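Local coordinates for delta (Bacillus subtilis, PDB 3ZH9), which probably serves in the bacterial clamp loader as the subunit that wrenches open the beta sliding clamp for loading onto primed DNA, at residues R75-V80 / Y112-L117; F3-S8 / Q29-R34; V17-G22 / E122-R127; F52-D57 / P83-G88. One frame throughout, in Å; residues are numbered along the deposited sequence.

Interaction 1: R75-V80 / Y112-L117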
# COMPACT_ATOMS: atom_id res chain seq x y z
N ARG A 75 -4.90 -28.09 12.14
CA ARG A 75 -5.56 -26.81 12.33
C ARG A 75 -6.38 -26.41 11.12
O ARG A 75 -6.13 -26.85 10.00
CB ARG A 75 -4.54 -25.70 12.62
CG ARG A 75 -4.09 -25.60 14.07
CD ARG A 75 -3.86 -24.15 14.43
NE ARG A 75 -3.05 -23.94 15.63
CZ ARG A 75 -1.73 -24.02 15.66
NH1 ARG A 75 -1.04 -24.33 14.57
NH2 ARG A 75 -1.08 -23.81 16.80
N ARG A 76 -7.33 -25.52 11.37
CA ARG A 76 -8.21 -24.98 10.36
C ARG A 76 -7.94 -23.47 10.33
O ARG A 76 -7.53 -22.90 11.34
CB ARG A 76 -9.64 -25.30 10.81
CG ARG A 76 -10.75 -24.53 10.20
CD ARG A 76 -12.07 -24.96 10.82
NE ARG A 76 -12.42 -26.34 10.50
CZ ARG A 76 -12.50 -26.83 9.26
NH1 ARG A 76 -12.23 -26.05 8.22
NH2 ARG A 76 -12.82 -28.09 9.05
N LEU A 77 -8.10 -22.84 9.17
CA LEU A 77 -7.94 -21.39 9.05
C LEU A 77 -9.23 -20.76 8.56
O LEU A 77 -9.76 -21.14 7.53
CB LEU A 77 -6.80 -21.04 8.09
CG LEU A 77 -6.50 -19.55 7.84
CD1 LEU A 77 -6.24 -18.80 9.15
CD2 LEU A 77 -5.30 -19.41 6.91
N VAL A 78 -9.73 -19.78 9.30
CA VAL A 78 -10.97 -19.12 8.91
C VAL A 78 -10.72 -17.63 8.83
O VAL A 78 -10.33 -16.99 9.81
CB VAL A 78 -12.13 -19.39 9.91
CG1 VAL A 78 -13.31 -18.47 9.59
CG2 VAL A 78 -12.55 -20.87 9.90
N ILE A 79 -10.93 -17.07 7.64
CA ILE A 79 -10.68 -15.66 7.40
C ILE A 79 -11.99 -14.91 7.20
O ILE A 79 -12.85 -15.32 6.41
CB ILE A 79 -9.74 -15.47 6.20
CG1 ILE A 79 -8.41 -16.18 6.46
CG2 ILE A 79 -9.52 -14.00 5.90
CD1 ILE A 79 -7.52 -16.23 5.27
N VAL A 80 -12.13 -13.82 7.93
CA VAL A 80 -13.35 -13.03 7.92
C VAL A 80 -13.02 -11.58 7.60
O VAL A 80 -12.52 -10.85 8.45
CB VAL A 80 -14.08 -13.10 9.28
CG1 VAL A 80 -15.32 -12.26 9.26
CG2 VAL A 80 -14.43 -14.53 9.59
N TYR A 112 -8.61 -25.54 17.76
CA TYR A 112 -8.07 -26.14 16.54
C TYR A 112 -8.23 -25.22 15.33
O TYR A 112 -7.84 -25.56 14.21
CB TYR A 112 -8.80 -27.46 16.29
CG TYR A 112 -10.29 -27.37 16.58
CD1 TYR A 112 -11.17 -26.79 15.66
CD2 TYR A 112 -10.82 -27.87 17.77
CE1 TYR A 112 -12.54 -26.73 15.93
CE2 TYR A 112 -12.17 -27.81 18.05
CZ TYR A 112 -13.03 -27.24 17.14
OH TYR A 112 -14.38 -27.20 17.43
N THR A 113 -8.81 -24.05 15.56
CA THR A 113 -9.04 -23.07 14.51
C THR A 113 -8.19 -21.82 14.73
O THR A 113 -8.04 -21.35 15.86
CB THR A 113 -10.54 -22.64 14.48
OG1 THR A 113 -11.33 -23.73 14.00
CG2 THR A 113 -10.76 -21.43 13.58
N VAL A 114 -7.61 -21.32 13.65
CA VAL A 114 -7.06 -19.96 13.65
C VAL A 114 -8.05 -19.04 12.93
O VAL A 114 -8.31 -19.18 11.73
CB VAL A 114 -5.67 -19.89 12.98
CG1 VAL A 114 -5.14 -18.44 12.98
CG2 VAL A 114 -4.70 -20.87 13.68
N PHE A 115 -8.61 -18.11 13.69
CA PHE A 115 -9.66 -17.20 13.22
C PHE A 115 -9.06 -15.80 13.02
O PHE A 115 -8.59 -15.17 13.98
CB PHE A 115 -10.77 -17.15 14.27
CG PHE A 115 -12.03 -16.46 13.83
CD1 PHE A 115 -12.18 -15.08 13.97
CD2 PHE A 115 -13.09 -17.20 13.29
CE1 PHE A 115 -13.36 -14.45 13.57
CE2 PHE A 115 -14.26 -16.58 12.89
CZ PHE A 115 -14.40 -15.20 13.04
N VAL A 116 -9.07 -15.31 11.78
CA VAL A 116 -8.51 -14.00 11.48
C VAL A 116 -9.56 -13.00 10.98
O VAL A 116 -10.23 -13.21 9.97
CB VAL A 116 -7.35 -14.09 10.47
CG1 VAL A 116 -6.42 -15.25 10.82
CG2 VAL A 116 -7.89 -14.30 9.09
N LEU A 117 -9.73 -11.92 11.74
CA LEU A 117 -10.49 -10.78 11.28
C LEU A 117 -9.56 -9.86 10.50
O LEU A 117 -8.56 -9.38 11.03
CB LEU A 117 -11.06 -9.99 12.45
CG LEU A 117 -12.38 -10.52 12.98
CD1 LEU A 117 -12.68 -9.88 14.32
CD2 LEU A 117 -13.47 -10.21 11.95
O HOH W 1 -5.66 -22.41 17.29

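Interaction 2: F3-S8 / Q29-R34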
# COMPACT_ATOMS: atom_id res chain seq x y z
N PHE A 3 5.99 -6.93 12.27
CA PHE A 3 7.16 -7.76 12.53
C PHE A 3 6.99 -8.70 13.74
O PHE A 3 7.49 -9.82 13.75
CB PHE A 3 8.40 -6.88 12.67
CG PHE A 3 8.70 -6.09 11.43
CD1 PHE A 3 9.01 -6.74 10.26
CD2 PHE A 3 8.63 -4.71 11.42
CE1 PHE A 3 9.27 -6.03 9.09
CE2 PHE A 3 8.91 -4.00 10.25
CZ PHE A 3 9.22 -4.66 9.10
N ASP A 4 6.24 -8.26 14.73
CA ASP A 4 5.96 -9.07 15.92
C ASP A 4 5.21 -10.33 15.47
O ASP A 4 5.60 -11.45 15.77
CB ASP A 4 5.16 -8.23 16.91
CG ASP A 4 4.66 -9.03 18.13
OD1 ASP A 4 5.43 -9.79 18.77
OD2 ASP A 4 3.47 -8.86 18.46
N VAL A 5 4.13 -10.12 14.73
CA VAL A 5 3.39 -11.24 14.17
C VAL A 5 4.27 -12.14 13.30
O VAL A 5 4.29 -13.35 13.50
CB VAL A 5 2.14 -10.77 13.40
CG1 VAL A 5 1.40 -11.98 12.76
CG2 VAL A 5 1.21 -10.05 14.35
N TRP A 6 5.03 -11.56 12.37
CA TRP A 6 5.82 -12.40 11.45
C TRP A 6 6.82 -13.27 12.19
O TRP A 6 6.95 -14.45 11.91
CB TRP A 6 6.52 -11.56 10.38
CG TRP A 6 5.57 -10.86 9.43
CD1 TRP A 6 4.20 -10.88 9.47
CD2 TRP A 6 5.93 -10.02 8.32
NE1 TRP A 6 3.68 -10.11 8.45
CE2 TRP A 6 4.72 -9.57 7.73
CE3 TRP A 6 7.14 -9.62 7.76
CZ2 TRP A 6 4.71 -8.74 6.61
CZ3 TRP A 6 7.12 -8.79 6.64
CH2 TRP A 6 5.92 -8.36 6.08
N LYS A 7 7.51 -12.67 13.15
CA LYS A 7 8.47 -13.40 13.97
C LYS A 7 7.79 -14.48 14.82
O LYS A 7 8.32 -15.59 14.95
CB LYS A 7 9.22 -12.41 14.87
CG LYS A 7 10.41 -12.97 15.61
CD LYS A 7 11.06 -11.86 16.43
CE LYS A 7 12.33 -12.33 17.13
NZ LYS A 7 13.42 -12.63 16.16
N SER A 8 6.64 -14.16 15.39
CA SER A 8 5.86 -15.13 16.17
C SER A 8 5.50 -16.37 15.35
O SER A 8 5.69 -17.51 15.79
CB SER A 8 4.56 -14.51 16.69
OG SER A 8 4.82 -13.63 17.75
N GLN A 29 -2.33 -8.28 3.57
CA GLN A 29 -2.29 -9.40 2.63
C GLN A 29 -1.11 -10.27 2.90
O GLN A 29 -1.23 -11.49 2.93
CB GLN A 29 -2.23 -8.91 1.17
CG GLN A 29 -3.45 -8.14 0.71
CD GLN A 29 -4.76 -8.82 1.11
OE1 GLN A 29 -4.83 -10.05 1.23
NE2 GLN A 29 -5.79 -8.02 1.34
N GLU A 30 0.05 -9.66 3.10
CA GLU A 30 1.27 -10.44 3.30
C GLU A 30 1.18 -11.27 4.59
O GLU A 30 1.63 -12.42 4.64
CB GLU A 30 2.48 -9.50 3.32
CG GLU A 30 3.76 -10.17 3.73
CD GLU A 30 4.20 -11.25 2.76
OE1 GLU A 30 3.67 -11.26 1.62
OE2 GLU A 30 5.07 -12.07 3.12
N THR A 31 0.56 -10.70 5.62
CA THR A 31 0.44 -11.37 6.92
C THR A 31 -0.54 -12.54 6.86
O THR A 31 -0.28 -13.62 7.40
CB THR A 31 -0.01 -10.35 8.01
OG1 THR A 31 0.98 -9.30 8.11
CG2 THR A 31 -0.18 -11.03 9.38
N VAL A 32 -1.68 -12.31 6.22
CA VAL A 32 -2.66 -13.36 6.01
C VAL A 32 -2.01 -14.52 5.27
O VAL A 32 -2.24 -15.69 5.56
CB VAL A 32 -3.87 -12.84 5.20
CG1 VAL A 32 -4.63 -13.99 4.55
CG2 VAL A 32 -4.78 -12.01 6.08
N SER A 33 -1.15 -14.18 4.31
CA SER A 33 -0.45 -15.20 3.53
C SER A 33 0.53 -16.00 4.41
O SER A 33 0.62 -17.22 4.29
CB SER A 33 0.27 -14.54 2.35
OG SER A 33 0.90 -15.52 1.55
N ARG A 34 1.26 -15.30 5.28
CA ARG A 34 2.18 -16.00 6.17
C ARG A 34 1.42 -16.87 7.16
O ARG A 34 1.91 -17.93 7.57
CB ARG A 34 3.09 -15.01 6.91
CG ARG A 34 4.26 -14.49 6.04
CD ARG A 34 4.86 -13.20 6.62
NE ARG A 34 5.85 -12.62 5.72
CZ ARG A 34 7.17 -12.64 5.92
NH1 ARG A 34 7.68 -13.21 7.00
NH2 ARG A 34 7.98 -12.08 5.03
O HOH W 2 6.51 -15.03 9.21

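Interaction 3: V17-G22 / E122-R127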
# COMPACT_ATOMS: atom_id res chain seq x y z
N VAL A 17 -7.03 -16.43 17.64
CA VAL A 17 -7.76 -15.26 17.13
C VAL A 17 -6.79 -14.10 16.82
O VAL A 17 -6.00 -13.67 17.69
CB VAL A 17 -8.84 -14.76 18.13
CG1 VAL A 17 -9.61 -13.59 17.54
CG2 VAL A 17 -9.80 -15.87 18.52
N TYR A 18 -6.86 -13.59 15.59
CA TYR A 18 -6.13 -12.37 15.20
C TYR A 18 -7.10 -11.32 14.71
O TYR A 18 -8.15 -11.64 14.13
CB TYR A 18 -5.14 -12.62 14.07
CG TYR A 18 -3.99 -13.51 14.43
CD1 TYR A 18 -4.15 -14.90 14.46
CD2 TYR A 18 -2.75 -12.98 14.75
CE1 TYR A 18 -3.10 -15.72 14.77
CE2 TYR A 18 -1.69 -13.80 15.09
CZ TYR A 18 -1.86 -15.18 15.08
OH TYR A 18 -0.82 -16.01 15.41
N CYS A 19 -6.74 -10.07 14.93
CA CYS A 19 -7.43 -8.96 14.32
C CYS A 19 -6.39 -8.09 13.63
O CYS A 19 -5.58 -7.40 14.29
CB CYS A 19 -8.25 -8.16 15.34
SG CYS A 19 -9.17 -6.79 14.55
N LEU A 20 -6.40 -8.15 12.31
CA LEU A 20 -5.45 -7.40 11.50
C LEU A 20 -6.19 -6.18 10.96
O LEU A 20 -7.22 -6.31 10.28
CB LEU A 20 -4.92 -8.26 10.35
CG LEU A 20 -4.60 -9.74 10.66
CD1 LEU A 20 -4.06 -10.48 9.42
CD2 LEU A 20 -3.62 -9.87 11.80
N TYR A 21 -5.71 -4.99 11.28
CA TYR A 21 -6.40 -3.78 10.86
C TYR A 21 -5.42 -2.71 10.38
O TYR A 21 -4.20 -2.87 10.47
CB TYR A 21 -7.30 -3.24 11.98
CG TYR A 21 -6.53 -2.62 13.14
CD1 TYR A 21 -5.96 -3.42 14.11
CD2 TYR A 21 -6.38 -1.24 13.23
CE1 TYR A 21 -5.24 -2.85 15.18
CE2 TYR A 21 -5.67 -0.66 14.29
CZ TYR A 21 -5.10 -1.48 15.25
OH TYR A 21 -4.40 -0.93 16.29
N GLY A 22 -5.96 -1.62 9.85
CA GLY A 22 -5.14 -0.58 9.25
C GLY A 22 -5.38 -0.55 7.76
O GLY A 22 -5.95 -1.49 7.18
N GLU A 122 -8.73 2.39 9.37
CA GLU A 122 -7.65 3.05 10.10
C GLU A 122 -7.81 2.86 11.60
O GLU A 122 -6.83 2.78 12.34
CB GLU A 122 -7.64 4.55 9.81
CG GLU A 122 -7.16 4.94 8.43
CD GLU A 122 -7.02 6.45 8.28
OE1 GLU A 122 -6.88 7.13 9.33
OE2 GLU A 122 -7.07 6.95 7.14
N LYS A 123 -9.06 2.80 12.03
CA LYS A 123 -9.40 2.91 13.43
C LYS A 123 -10.64 2.08 13.70
O LYS A 123 -11.56 2.03 12.88
CB LYS A 123 -9.68 4.38 13.76
CG LYS A 123 -10.21 4.64 15.15
CD LYS A 123 -10.60 6.11 15.31
N LEU A 124 -10.66 1.42 14.84
CA LEU A 124 -11.83 0.70 15.28
C LEU A 124 -12.48 1.51 16.40
O LEU A 124 -11.79 2.20 17.14
CB LEU A 124 -11.44 -0.70 15.77
CG LEU A 124 -10.50 -1.53 14.88
CD1 LEU A 124 -10.18 -2.88 15.53
CD2 LEU A 124 -11.09 -1.73 13.47
N ASP A 125 -13.80 1.43 16.52
CA ASP A 125 -14.50 2.20 17.55
C ASP A 125 -14.26 1.55 18.90
O ASP A 125 -14.75 0.46 19.18
CB ASP A 125 -16.00 2.27 17.24
CG ASP A 125 -16.75 3.23 18.15
OD1 ASP A 125 -16.21 3.64 19.21
OD2 ASP A 125 -17.89 3.58 17.80
N GLU A 126 -13.50 2.23 19.75
CA GLU A 126 -13.14 1.72 21.06
C GLU A 126 -14.34 1.60 21.99
O GLU A 126 -14.30 0.88 22.98
CB GLU A 126 -12.06 2.62 21.67
CG GLU A 126 -10.67 2.38 21.10
N ARG A 127 -15.43 2.30 21.67
CA ARG A 127 -16.61 2.27 22.52
C ARG A 127 -17.43 0.99 22.34
O ARG A 127 -18.20 0.61 23.22
CB ARG A 127 -17.46 3.52 22.28
CG ARG A 127 -16.66 4.82 22.36
CD ARG A 127 -17.50 6.01 21.96
NE ARG A 127 -18.05 5.88 20.61
CZ ARG A 127 -17.56 6.49 19.53
NH1 ARG A 127 -16.50 7.29 19.64
NH2 ARG A 127 -18.12 6.30 18.34

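Interaction 4: F52-D57 / P83-G88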
# COMPACT_ATOMS: atom_id res chain seq x y z
N PHE A 52 -14.40 -15.57 4.23
CA PHE A 52 -15.69 -14.90 4.14
C PHE A 52 -15.51 -13.40 3.99
O PHE A 52 -14.50 -12.84 4.41
CB PHE A 52 -16.53 -15.21 5.39
CG PHE A 52 -16.79 -16.68 5.60
CD1 PHE A 52 -15.85 -17.49 6.24
CD2 PHE A 52 -17.97 -17.26 5.16
CE1 PHE A 52 -16.08 -18.83 6.44
CE2 PHE A 52 -18.21 -18.61 5.35
CZ PHE A 52 -17.27 -19.40 5.99
N ASP A 53 -16.49 -12.74 3.37
CA ASP A 53 -16.50 -11.28 3.26
C ASP A 53 -17.81 -10.78 3.87
O ASP A 53 -18.89 -11.03 3.33
CB ASP A 53 -16.37 -10.87 1.79
CG ASP A 53 -16.25 -9.36 1.59
OD1 ASP A 53 -16.66 -8.59 2.49
OD2 ASP A 53 -15.75 -8.95 0.53
N LEU A 54 -17.73 -10.08 4.99
CA LEU A 54 -18.93 -9.68 5.71
C LEU A 54 -19.76 -8.62 4.96
O LEU A 54 -20.84 -8.23 5.41
CB LEU A 54 -18.59 -9.21 7.12
CG LEU A 54 -17.98 -10.30 8.00
CD1 LEU A 54 -17.76 -9.79 9.43
CD2 LEU A 54 -18.87 -11.56 7.99
N GLU A 55 -19.24 -8.14 3.83
CA GLU A 55 -20.03 -7.28 2.96
C GLU A 55 -21.20 -8.06 2.36
O GLU A 55 -22.22 -7.48 2.01
CB GLU A 55 -19.18 -6.72 1.83
CG GLU A 55 -18.00 -5.88 2.28
CD GLU A 55 -18.39 -4.47 2.70
OE1 GLU A 55 -19.59 -4.23 2.96
OE2 GLU A 55 -17.48 -3.61 2.78
N GLU A 56 -20.96 -9.34 2.10
CA GLU A 56 -21.94 -10.21 1.45
C GLU A 56 -22.25 -11.56 2.10
O GLU A 56 -23.19 -12.23 1.70
CB GLU A 56 -21.48 -10.48 0.03
CG GLU A 56 -20.23 -11.30 -0.02
CD GLU A 56 -19.64 -11.35 -1.39
OE1 GLU A 56 -20.11 -10.59 -2.25
OE2 GLU A 56 -18.70 -12.13 -1.62
N ASP A 57 -21.45 -11.97 3.08
CA ASP A 57 -21.58 -13.29 3.69
C ASP A 57 -22.04 -13.19 5.13
O ASP A 57 -21.74 -12.21 5.81
CB ASP A 57 -20.26 -14.05 3.64
CG ASP A 57 -19.72 -14.19 2.24
OD1 ASP A 57 -20.54 -14.19 1.29
OD2 ASP A 57 -18.49 -14.30 2.08
N PRO A 83 -15.23 -6.41 8.78
CA PRO A 83 -16.16 -6.17 9.90
C PRO A 83 -16.42 -4.68 10.08
O PRO A 83 -15.94 -4.08 11.04
CB PRO A 83 -15.40 -6.75 11.10
CG PRO A 83 -13.97 -6.65 10.73
CD PRO A 83 -13.91 -6.85 9.24
N TYR A 84 -17.18 -4.10 9.15
CA TYR A 84 -17.46 -2.66 9.14
C TYR A 84 -18.14 -2.19 10.41
O TYR A 84 -18.04 -1.03 10.79
CB TYR A 84 -18.31 -2.27 7.91
CG TYR A 84 -19.48 -3.20 7.66
CD1 TYR A 84 -20.69 -3.02 8.32
CD2 TYR A 84 -19.36 -4.26 6.77
CE1 TYR A 84 -21.77 -3.89 8.09
CE2 TYR A 84 -20.42 -5.13 6.54
CZ TYR A 84 -21.62 -4.94 7.19
OH TYR A 84 -22.66 -5.80 6.95
N PHE A 85 -18.84 -3.10 11.07
CA PHE A 85 -19.51 -2.78 12.32
C PHE A 85 -18.52 -2.53 13.46
O PHE A 85 -18.93 -2.18 14.57
CB PHE A 85 -20.48 -3.91 12.70
CG PHE A 85 -19.89 -5.28 12.52
CD1 PHE A 85 -19.03 -5.81 13.47
CD2 PHE A 85 -20.19 -6.04 11.40
CE1 PHE A 85 -18.48 -7.07 13.31
CE2 PHE A 85 -19.64 -7.29 11.23
CZ PHE A 85 -18.79 -7.81 12.19
N LEU A 86 -17.23 -2.71 13.20
CA LEU A 86 -16.18 -2.35 14.16
C LEU A 86 -15.84 -0.86 14.08
O LEU A 86 -15.21 -0.31 14.98
CB LEU A 86 -14.92 -3.19 13.95
CG LEU A 86 -15.05 -4.67 14.33
CD1 LEU A 86 -13.75 -5.43 14.10
CD2 LEU A 86 -15.50 -4.78 15.78
N THR A 87 -16.26 -0.22 12.99
CA THR A 87 -16.11 1.23 12.80
C THR A 87 -17.38 1.96 13.22
O THR A 87 -18.30 1.36 13.76
CB THR A 87 -15.84 1.59 11.32
OG1 THR A 87 -17.03 1.39 10.55
CG2 THR A 87 -14.73 0.73 10.76
N GLY A 88 -17.44 3.26 12.94
CA GLY A 88 -18.61 4.06 13.25
C GLY A 88 -19.42 4.49 12.04
O GLY A 88 -20.17 5.45 12.10

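Interaction 1: R75-V80 / Y112-L117
The shortest bond of the ladder runs from Val114 N to Arg76 O, 2.8 Å. The ladder continues to both sides of it: Arg76 N to Tyr112 O, Val78 N to Val114 O, Val116 N to Val78 O and Val80 N to Val116 O, each 2.9 Å. At the N-terminal end of the pair, a water donates to Thr113 O and accepts only weakly from Arg75 NE. Strands 76-80 and 113-117 are parallel neighbours, 15° apart in direction. With helix 99-107, which comes between them in the chain, they form a beta-alpha-beta unit in a five-stranded parallel sheet of order 2-3-4-1-5, the AAA+ arrangement. Leu77, Ile79, Val114 and Val116 share one face of it. There Val116 wedges CG2 between its own backbone N and carbonyl carbon, and that methyl presses on Ile79 CG1 at 3.3 Å, tighter than normal packing. Leu77 CD1 reaches across to Val116 CG1 at 3.9 Å; helix 25-39 covers Leu77 and Ile79. On the other face, the Phe115 ring is carried toward strand 76-80, and its CZ lies 3.5 Å from Val80 CG2, while CD2 meets Val78 CG1 at 3.9 Å. Nearer the start, Arg76 CD passes 3.5 Å from Thr113 OG1. The buried guanidinium of Arg76 is held by the carbonyls of Phe47, Thr68 and Phe69, and Thr113 OG1 bonds to Ala66 O.

Interaction 2: F3-S8 / Q29-R34
Arg34 lays its guanidinium flat on the indole of Trp6, the two planes only 8° apart. Its CZ stands 3.9 Å from the centroid of the six-membered ring, a cation-pi stack, while CD sits squarely over the five-membered ring, 3.6 Å from that centroid, as a CH-pi contact. The Arg34 chain, extended from CG to NE, runs across the indole to place both. The indole edge is used as well: Trp6 NE1 donates in the ring plane to Thr31 OG1 at 2.8 Å, 166° at the hydrogen, and Thr31 OG1 also bonds to Leu27 O. Glu30 crosses the benzo end at about a right angle, CG 3.4 Å from Trp6 CZ2. Its carboxylate steadies the arginine, OE2 taking the NE hydrogen of Arg34 through its anti lone pair at 2.8 Å in a salt bridge. A water at the guanidinium edge links Arg34 NH1 to Trp6 O, so the cation is fixed by its face and by two edge partners. Segments 3-8 of helix 2-10 and 29-34 of helix 25-39 run nearly parallel, their axes 10.5 Å apart. Phe186 of helix 182-195 packs on Trp6, Glu30 and Arg34, Leu158 of helix 148-160 touches Trp6, and Met141 of edge strand 139-142 lies against Val5 and Thr31.

Interaction 3: V17-G22 / E122-R127
Glu122, in the loop from strand 113-119 to helix 129-137, meets Tyr21 and Gly22 where strand 17-21 of the AAA+-like parallel sheet ends. The CA atoms of Glu122 and Gly22 come within 4.5 Å, and the Glu122 carbonyl oxygen approaches the edge of the Tyr21 ring near its plane, 4.1 Å from CE2. With chi1 at 72° the Tyr21 ring stands up past the loop, its CD2-CE2 edge facing that oxygen. The Glu122 side chain itself turns away and touches Lys23; a glycerol, probably from the crystallisation liquor, lies about 5 Å from it. Two residues on, Leu124 points its branched end back at the strand. CD1 rests 4.2 Å from Cys19 SG and CD2 lies 4.3 Å from Tyr21 CB, an apolar patch extended by Met140 of strand 139-142, which touches all three residues. No hydrogen bond spans the two segments, so van der Waals contact carries the join. Asp125 then starts the approach to helix 129-137 with an Asx turn: OD1 accepts from Arg127 N at 2.9 Å, met from above the carboxylate plane. The Arg127 side chain folds back, its guanidinium face lying over Asp125 OD1, and its NH2 closes a salt bridge to Asp125 OD2 at 2.8 Å.

Interaction 4: F52-D57 / P83-G88
Tyr84 turns the edge of its ring to Leu54 O, which lies near the ring plane, 3.3 Å from CE2. One face of this ring carries Phe85 CD2, placed toward the rim. The Glu55 carboxylate comes in obliquely, its plane 25° from the ring's and OE1 3.8 Å from Tyr84 CE2. The neighbouring Phe85 ring has Pro83 CA over one face and takes Leu54 at its edge, CD1 standing 3.5 Å from CZ and pointing at the ring's far end. Chi1 near +45° in both aromatics (46° and 44°) swings the rings to the Leu54 side of the short 3-10 turn 84-86. Leu54 CD1 also reaches Pro83 CB at 4.2 Å, so one methyl spans proline and phenylalanine. Both polar atoms at this edge have partners outside: Tyr84 OH bonds to Ile95 O, and the Leu54 carbonyl to His97 NE2. Each loop is also braced from within. An Asx turn at Asp53 has OD1 accepting from Glu55 N at 2.9 Å, while Asp57 OD2 takes the hydrogen of Asp53 N at 2.8 Å. In segment 83-88, Tyr84 O is gripped twice by Thr87, through N and through OG1, the latter at 2.6 Å. The contact joins the turn leaving edge strand 49-53 to the loop leaving strand 76-81, at the C-terminal ends of both. Leu59 of helix 59-66 packs on Leu54, Leu130 of helix 129-137 on Phe85, and Leu117 and Ala119 of strand 113-119 on Pro83.

Overall arrangement
Interaction 1 forms the middle of the N-terminal parallel sheet, and the other three lie around it. Strand 17-21 of interaction 3 pairs with strand 113-119 on one side, and strand 49-53 of interaction 4 with strand 76-81 on the other; the centres of interactions 3 and 4 are about 17 and 16 Å from that of interaction 1. These two, about 12 Å apart, meet where Asp125 N reaches Leu86 O. Interaction 2 lies on the face of the sheet that carries Ile79 and Leu20, where Val32 touches both, and closes first along the chain. Interactions 1 and 4 both fall between the segments of interaction 3, so residues distant in sequence close up one compact AAA+-like domain.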